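Side-chain contacts in Aureochrome1-like protein (PDB 6I20), which probably senses blue light through a LOV-type PAS domain that binds flavin mononucleotide: residues T41-S46 with R54-P59; Q35-L40 with S46-R51. All blocks are in the same frame, centred on the assembly; numbering follows the deposited sequence.

Overall arrangement
Contacts 1 and 2 lie about 7 Å apart, centre to centre, on the same side of the PAS domain, and both draw on helix 45-48. V48 of contact 2 packs on Y43 and F55 of contact 1, so the two form one continuous apolar patch. Contact 2, between helix 35-41 and helix 45-48, is the more deeply buried at its points of touch and joins aliphatic and aromatic carbons alone across its segments. Contact 1 is only partly buried and adds an aromatic pair. Both interfaces are thus joined by apolar groups; contact 1 also has a water bridge, and its R54 and Q57 turn polar groups to the FMN.

Contact 1: T41-S46 with R54-P59; sequences TGYALS and RFLQGP. With FMN (flavin mononucleotide), chain E.
F55 and Y43 meet through opposite first torsions. In F55, CG stands between the backbone N and the carbonyl carbon (chi1 66°), whereas the CG of Y43 lies beside its backbone N, anti to the carbonyl carbon (chi1 -70°). The two side chains run antiparallel as they pass, and the edge of F55 comes down on one face of Y43 in a T-shaped stack, with ring planes at 67° and centroids 4.9 Å apart. The leading atom, F55 CE1, sits over the rim of the tyrosine ring, 3.7 Å from Y43 CE2. The hydroxyl continues the link: Y43 OH donates to a water 2.6 Å away that lies in the ring plane, and this water donates in turn to F55 O. Without the ring, as with an alanine here, the F55 edge would probably lose the face it packs on and the bridging water its donor.

The two methyls of L56 face different partners. CD2 of L56 approaches T41 CG2 at 3.6 Å, the two side chains crossing at about a right angle, while L56 CD1 rests 3.6 Å from O4 of the flavin. T41 OG1 bonds to F37 O and receives only a weak bond from Y43 N.

The polar side chains of 54-59 serve the cofactor instead. R54 NH2 reaches phosphate O1P at 2.7 Å, edge-on to its guanidinium, and NH1 forms a salt bridge with D27. Q57 NE2 donates to O2 and to the ribityl O4' of FMN, 3.0 Å to each, so it spans flavin ring and ribityl chain. R54 to Q57, with the preceding N52 and C53, spell the Asn-Cys-Arg-Phe-Leu-Gln signature of LOV domains, of which R54, L56 and Q57 line the flavin pocket while F55 turns its ring to Y43.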
loop_
_atom_site.group_PDB
_atom_site.type_symbol
_atom_site.label_atom_id
_atom_site.label_comp_id
_atom_site.label_asym_id
_atom_site.label_seq_id
_atom_site.Cartn_x
_atom_site.Cartn_y
_atom_site.Cartn_z
ATOM N N THR A 41 -6.717 0.265 -9.153
ATOM C CA THR A 41 -7.591 -0.654 -8.450
ATOM C C THR A 41 -9.037 -0.636 -8.921
ATOM O O THR A 41 -9.782 -1.609 -8.620
ATOM C CB THR A 41 -7.567 -0.380 -6.941
ATOM O OG1 THR A 41 -8.185 0.889 -6.663
ATOM C CG2 THR A 41 -6.185 -0.476 -6.371
ATOM N N GLY A 42 -9.465 0.401 -9.636
ATOM C CA GLY A 42 -10.860 0.529 -10.064
ATOM C C GLY A 42 -11.849 1.082 -9.055
ATOM O O GLY A 42 -13.036 1.197 -9.370
ATOM N N TYR A 43 -11.399 1.428 -7.843
ATOM C CA TYR A 43 -12.270 1.959 -6.812
ATOM C C TYR A 43 -12.359 3.465 -6.898
ATOM O O TYR A 43 -11.369 4.112 -7.282
ATOM C CB TYR A 43 -11.786 1.552 -5.407
ATOM C CG TYR A 43 -11.973 0.080 -5.112
ATOM C CD1 TYR A 43 -13.153 -0.385 -4.561
ATOM C CD2 TYR A 43 -10.997 -0.861 -5.421
ATOM C CE1 TYR A 43 -13.337 -1.733 -4.314
ATOM C CE2 TYR A 43 -11.178 -2.203 -5.164
ATOM C CZ TYR A 43 -12.363 -2.639 -4.626
ATOM O OH TYR A 43 -12.563 -3.968 -4.383
ATOM N N ALA A 44 -13.505 4.035 -6.565
ATOM C CA ALA A 44 -13.667 5.461 -6.380
ATOM C C ALA A 44 -13.053 5.868 -5.055
ATOM O O ALA A 44 -12.975 5.103 -4.088
ATOM C CB ALA A 44 -15.131 5.860 -6.434
ATOM N N LEU A 45 -12.632 7.128 -4.968
ATOM C CA LEU A 45 -12.039 7.629 -3.720
ATOM C C LEU A 45 -12.982 7.418 -2.511
ATOM O O LEU A 45 -12.542 7.023 -1.422
ATOM C CB LEU A 45 -11.701 9.130 -3.838
ATOM C CG LEU A 45 -10.956 9.731 -2.651
ATOM C CD1 LEU A 45 -9.612 9.046 -2.380
ATOM C CD2 LEU A 45 -10.740 11.216 -2.914
ATOM N N SER A 46 -14.271 7.638 -2.740
ATOM C CA SER A 46 -15.294 7.481 -1.708
ATOM C C SER A 46 -15.478 6.034 -1.262
ATOM O O SER A 46 -16.148 5.822 -0.239
ATOM C CB SER A 46 -16.611 8.032 -2.256
ATOM O OG SER A 46 -16.898 7.393 -3.483
ATOM N N ARG A 54 -6.623 -4.035 2.987
ATOM C CA ARG A 54 -6.765 -5.452 2.773
ATOM C C ARG A 54 -7.890 -5.790 1.815
ATOM O O ARG A 54 -7.990 -6.944 1.388
ATOM C CB ARG A 54 -6.941 -6.206 4.085
ATOM C CG ARG A 54 -8.316 -6.102 4.690
ATOM C CD ARG A 54 -8.481 -6.995 5.909
ATOM N NE ARG A 54 -7.685 -6.580 7.039
ATOM C CZ ARG A 54 -8.025 -5.619 7.889
ATOM N NH1 ARG A 54 -9.172 -4.964 7.785
ATOM N NH2 ARG A 54 -7.191 -5.299 8.875
ATOM N N PHE A 55 -8.791 -4.860 1.510
ATOM C CA PHE A 55 -9.814 -5.115 0.493
ATOM C C PHE A 55 -9.284 -5.500 -0.883
ATOM O O PHE A 55 -10.006 -6.016 -1.733
ATOM C CB PHE A 55 -10.858 -3.968 0.378
ATOM C CG PHE A 55 -10.294 -2.660 -0.138
ATOM C CD1 PHE A 55 -10.093 -2.461 -1.493
ATOM C CD2 PHE A 55 -9.972 -1.629 0.734
ATOM C CE1 PHE A 55 -9.575 -1.268 -1.949
ATOM C CE2 PHE A 55 -9.427 -0.443 0.268
ATOM C CZ PHE A 55 -9.202 -0.273 -1.068
ATOM N N LEU A 56 -8.000 -5.219 -1.093
ATOM C CA LEU A 56 -7.310 -5.637 -2.337
ATOM C C LEU A 56 -6.919 -7.096 -2.377
ATOM O O LEU A 56 -6.512 -7.601 -3.412
ATOM C CB LEU A 56 -6.098 -4.748 -2.595
ATOM C CG LEU A 56 -6.380 -3.288 -2.852
ATOM C CD1 LEU A 56 -5.062 -2.540 -3.054
ATOM C CD2 LEU A 56 -7.282 -3.069 -4.061
ATOM N N GLN A 57 -7.059 -7.794 -1.244
ATOM C CA GLN A 57 -6.610 -9.188 -1.175
ATOM C C GLN A 57 -7.764 -10.148 -1.451
ATOM O O GLN A 57 -8.921 -9.797 -1.252
ATOM C CB GLN A 57 -6.022 -9.452 0.200
ATOM C CG GLN A 57 -4.808 -8.559 0.507
ATOM C CD GLN A 57 -4.453 -8.491 1.970
ATOM O OE1 GLN A 57 -4.945 -9.283 2.804
ATOM N NE2 GLN A 57 -3.554 -7.539 2.319
ATOM N N GLY A 58 -7.425 -11.345 -1.875
ATOM C CA GLY A 58 -8.440 -12.348 -2.202
ATOM C C GLY A 58 -7.880 -13.733 -2.102
ATOM O O GLY A 58 -6.783 -13.953 -1.572
ATOM N N PRO A 59 -8.626 -14.719 -2.603
ATOM C CA PRO A 59 -8.277 -16.122 -2.361
ATOM C C PRO A 59 -6.920 -16.557 -2.866
ATOM O O PRO A 59 -6.340 -17.461 -2.289
ATOM C CB PRO A 59 -9.376 -16.885 -3.104
ATOM C CG PRO A 59 -10.480 -15.967 -3.138
ATOM C CD PRO A 59 -9.959 -14.579 -3.230
HETATM N N1 FMN E . -2.234 -4.701 1.249
HETATM C C2 FMN E . -2.413 -5.046 -0.044
HETATM O O2 FMN E . -2.746 -6.227 -0.299
HETATM N N3 FMN E . -2.268 -4.177 -1.074
HETATM C C4 FMN E . -1.901 -2.876 -0.875
HETATM O O4 FMN E . -1.708 -2.118 -1.863
HETATM C C4A FMN E . -1.733 -2.449 0.474
HETATM N N5 FMN E . -1.388 -1.150 0.743
HETATM C C5A FMN E . -1.155 -0.816 2.036
HETATM C C6 FMN E . -0.775 0.506 2.357
HETATM C C7 FMN E . -0.530 0.894 3.633
HETATM C C7M FMN E . -0.083 2.340 3.944
HETATM C C8 FMN E . -0.658 -0.041 4.717
HETATM C C8M FMN E . -0.377 0.369 6.126
HETATM C C9 FMN E . -1.030 -1.332 4.432
HETATM C C9A FMN E . -1.259 -1.762 3.133
HETATM N N10 FMN E . -1.703 -3.079 2.849
HETATM C C10 FMN E . -1.871 -3.432 1.542
HETATM C "C1'" FMN E . -1.738 -4.104 3.886
HETATM C "C2'" FMN E . -3.060 -4.245 4.647
HETATM O "O2'" FMN E . -3.637 -2.940 4.804
HETATM C "C3'" FMN E . -2.790 -4.843 6.019
HETATM O "O3'" FMN E . -1.814 -4.080 6.747
HETATM C "C4'" FMN E . -2.357 -6.292 6.006
HETATM O "O4'" FMN E . -3.321 -7.036 5.241
HETATM C "C5'" FMN E . -2.329 -6.873 7.460
HETATM O "O5'" FMN E . -3.451 -6.343 8.242
HETATM P P FMN E . -3.957 -7.240 9.483
HETATM O O1P FMN E . -5.133 -6.541 10.045
HETATM O O2P FMN E . -4.274 -8.569 8.933
HETATM O O3P FMN E . -2.752 -7.268 10.413
HETATM O O HOH W 1 -10.581 -5.666 -4.449
#

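Contact 2: Q35-L40 with S46-R51. With EDO (1,2-ethanediol), chain G.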
loop_
_atom_site.group_PDB
_atom_site.type_symbol
_atom_site.label_atom_id
_atom_site.label_comp_id
_atom_site.label_asym_id
_atom_site.label_seq_id
_atom_site.Cartn_x
_atom_site.Cartn_y
_atom_site.Cartn_z
ATOM N N GLN A 35 -4.806 9.481 -7.257
ATOM C CA GLN A 35 -5.507 9.140 -8.473
ATOM C C GLN A 35 -5.002 7.868 -9.109
ATOM O O GLN A 35 -5.780 7.072 -9.596
ATOM C CB GLN A 35 -5.475 10.309 -9.490
ATOM C CG GLN A 35 -6.232 9.985 -10.778
ATOM C CD GLN A 35 -7.703 9.756 -10.538
ATOM O OE1 GLN A 35 -8.380 10.677 -10.056
ATOM N NE2 GLN A 35 -8.209 8.526 -10.816
ATOM N N GLY A 36 -3.694 7.675 -9.093
ATOM C CA GLY A 36 -3.098 6.485 -9.680
ATOM C C GLY A 36 -3.584 5.223 -8.993
ATOM O O GLY A 36 -3.819 4.213 -9.655
ATOM N N PHE A 37 -3.669 5.260 -7.671
ATOM C CA PHE A 37 -4.205 4.118 -6.909
ATOM C C PHE A 37 -5.640 3.815 -7.322
ATOM O O PHE A 37 -6.029 2.650 -7.518
ATOM C CB PHE A 37 -4.145 4.386 -5.421
ATOM C CG PHE A 37 -4.710 3.291 -4.561
ATOM C CD1 PHE A 37 -3.917 2.224 -4.163
ATOM C CD2 PHE A 37 -6.014 3.345 -4.123
ATOM C CE1 PHE A 37 -4.423 1.215 -3.364
ATOM C CE2 PHE A 37 -6.512 2.326 -3.318
ATOM C CZ PHE A 37 -5.729 1.279 -2.929
ATOM N N LEU A 38 -6.439 4.847 -7.477
ATOM C CA LEU A 38 -7.841 4.677 -7.880
ATOM C C LEU A 38 -7.919 4.049 -9.254
ATOM O O LEU A 38 -8.741 3.163 -9.497
ATOM C CB LEU A 38 -8.595 5.997 -7.820
ATOM C CG LEU A 38 -8.556 6.746 -6.501
ATOM C CD1 LEU A 38 -9.262 8.080 -6.644
ATOM C CD2 LEU A 38 -9.095 5.932 -5.336
ATOM N N THR A 39 -7.110 4.528 -10.195
ATOM C CA THR A 39 -7.130 3.993 -11.542
ATOM C C THR A 39 -6.645 2.548 -11.589
ATOM O O THR A 39 -7.270 1.712 -12.263
ATOM C CB THR A 39 -6.319 4.862 -12.474
ATOM O OG1 THR A 39 -6.909 6.167 -12.436
ATOM C CG2 THR A 39 -6.339 4.321 -13.902
ATOM N N LEU A 40 -5.596 2.259 -10.843
ATOM C CA LEU A 40 -5.034 0.895 -10.778
ATOM C C LEU A 40 -6.069 -0.091 -10.254
ATOM O O LEU A 40 -6.226 -1.170 -10.800
ATOM C CB LEU A 40 -3.811 0.879 -9.859
ATOM C CG LEU A 40 -3.255 -0.486 -9.460
ATOM C CD1 LEU A 40 -2.733 -1.195 -10.707
ATOM C CD2 LEU A 40 -2.164 -0.287 -8.406
ATOM N N SER A 46 -14.271 7.638 -2.740
ATOM C CA SER A 46 -15.294 7.481 -1.708
ATOM C C SER A 46 -15.478 6.034 -1.262
ATOM O O SER A 46 -16.148 5.822 -0.239
ATOM C CB SER A 46 -16.611 8.032 -2.256
ATOM O OG SER A 46 -16.898 7.393 -3.483
ATOM N N GLU A 47 -14.920 5.067 -1.975
ATOM C CA GLU A 47 -14.971 3.663 -1.609
ATOM C C GLU A 47 -13.724 3.200 -0.883
ATOM O O GLU A 47 -13.669 2.070 -0.412
ATOM C CB GLU A 47 -15.163 2.794 -2.869
ATOM C CG GLU A 47 -16.483 3.028 -3.537
ATOM C CD GLU A 47 -16.653 2.255 -4.806
ATOM O OE1 GLU A 47 -15.802 2.343 -5.715
ATOM O OE2 GLU A 47 -17.657 1.521 -4.911
ATOM N N VAL A 48 -12.677 4.035 -0.852
ATOM C CA VAL A 48 -11.396 3.626 -0.255
ATOM C C VAL A 48 -11.062 4.356 1.041
ATOM O O VAL A 48 -10.518 3.771 1.974
ATOM C CB VAL A 48 -10.264 3.640 -1.246
ATOM C CG1 VAL A 48 -10.542 2.900 -2.527
ATOM C CG2 VAL A 48 -9.771 4.981 -1.520
ATOM N N LEU A 49 -11.358 5.660 1.118
ATOM C CA LEU A 49 -11.076 6.374 2.350
ATOM C C LEU A 49 -11.851 5.744 3.499
ATOM O O LEU A 49 -13.021 5.359 3.333
ATOM C CB LEU A 49 -11.420 7.836 2.249
ATOM C CG LEU A 49 -10.638 8.651 1.216
ATOM C CD1 LEU A 49 -11.211 10.046 1.183
ATOM C CD2 LEU A 49 -9.143 8.649 1.460
ATOM N N GLY A 50 -11.196 5.605 4.652
ATOM C CA GLY A 50 -11.837 4.993 5.833
ATOM C C GLY A 50 -11.793 3.484 5.878
ATOM O O GLY A 50 -12.341 2.886 6.817
ATOM N N ARG A 51 -11.160 2.866 4.879
ATOM C CA ARG A 51 -11.034 1.422 4.773
ATOM C C ARG A 51 -9.577 0.986 4.904
ATOM O O ARG A 51 -8.676 1.680 4.448
ATOM C CB ARG A 51 -11.569 0.951 3.407
ATOM C CG ARG A 51 -13.020 1.365 3.163
ATOM C CD ARG A 51 -13.965 0.473 3.954
ATOM N NE ARG A 51 -13.629 -0.935 3.842
ATOM C CZ ARG A 51 -13.971 -1.760 2.843
ATOM N NH1 ARG A 51 -13.529 -2.971 2.871
ATOM N NH2 ARG A 51 -14.774 -1.392 1.848
HETATM C C1 EDO G . -6.093 8.245 -14.315
HETATM O O1 EDO G . -6.133 9.362 -15.215
HETATM C C2 EDO G . -4.707 7.614 -14.341
HETATM O O2 EDO G . -4.093 7.618 -13.045
#
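V48 is the single residue through which 46-51 meets helix 35-41, and each of its methyls takes a different apolar partner. CG1 of V48 lies 4.1 Å from F37 CE2, at the edge of the phenyl ring and close to its plane, so the methyl abuts the rim. CG2 of V48 lies 4.0 Å from L38 CD2. With chi1 at -51°, V48 holds CG1 beside its backbone N and CG2 between that N and the carbonyl carbon, which splits the branch between the two neighbours. In F37, CG anti to the backbone N (chi1 178°) swings the ring toward 46-51 and brings CE2 to the valine methyl; the ring also packs on C53, L56 and Q116 near the flavin. C53 is probably the cysteine that forms the photoadduct, as in other LOV domains. Y43, F55 and A33 surround V48 as well, making it a shared centre of packing.

The polar groups find partners away from the interface. On helix 35-41, Q35 NE2 donates to T39 OG1 at 3.1 Å, a nearly straight bond (161°) with the hydroxyl close to the amide plane. E47 OE1 looks outside 46-51, accepting from A44 N and forming a salt bridge with K88.

Backbone bonds shape both partners. T39 N donates to Q35 O and L40 N to G36 O, in helical fashion. After V48 the chain reverses in a type II turn closed by R51 N to V48 O, 3.1 Å; the positive phi of G50 there calls for glycine.

Because the bridge itself consists of carbon contacts alone, its fit depends on shape and burial and not on directional bonds, while the E47 carboxylate and the Q35 amide bond away from it.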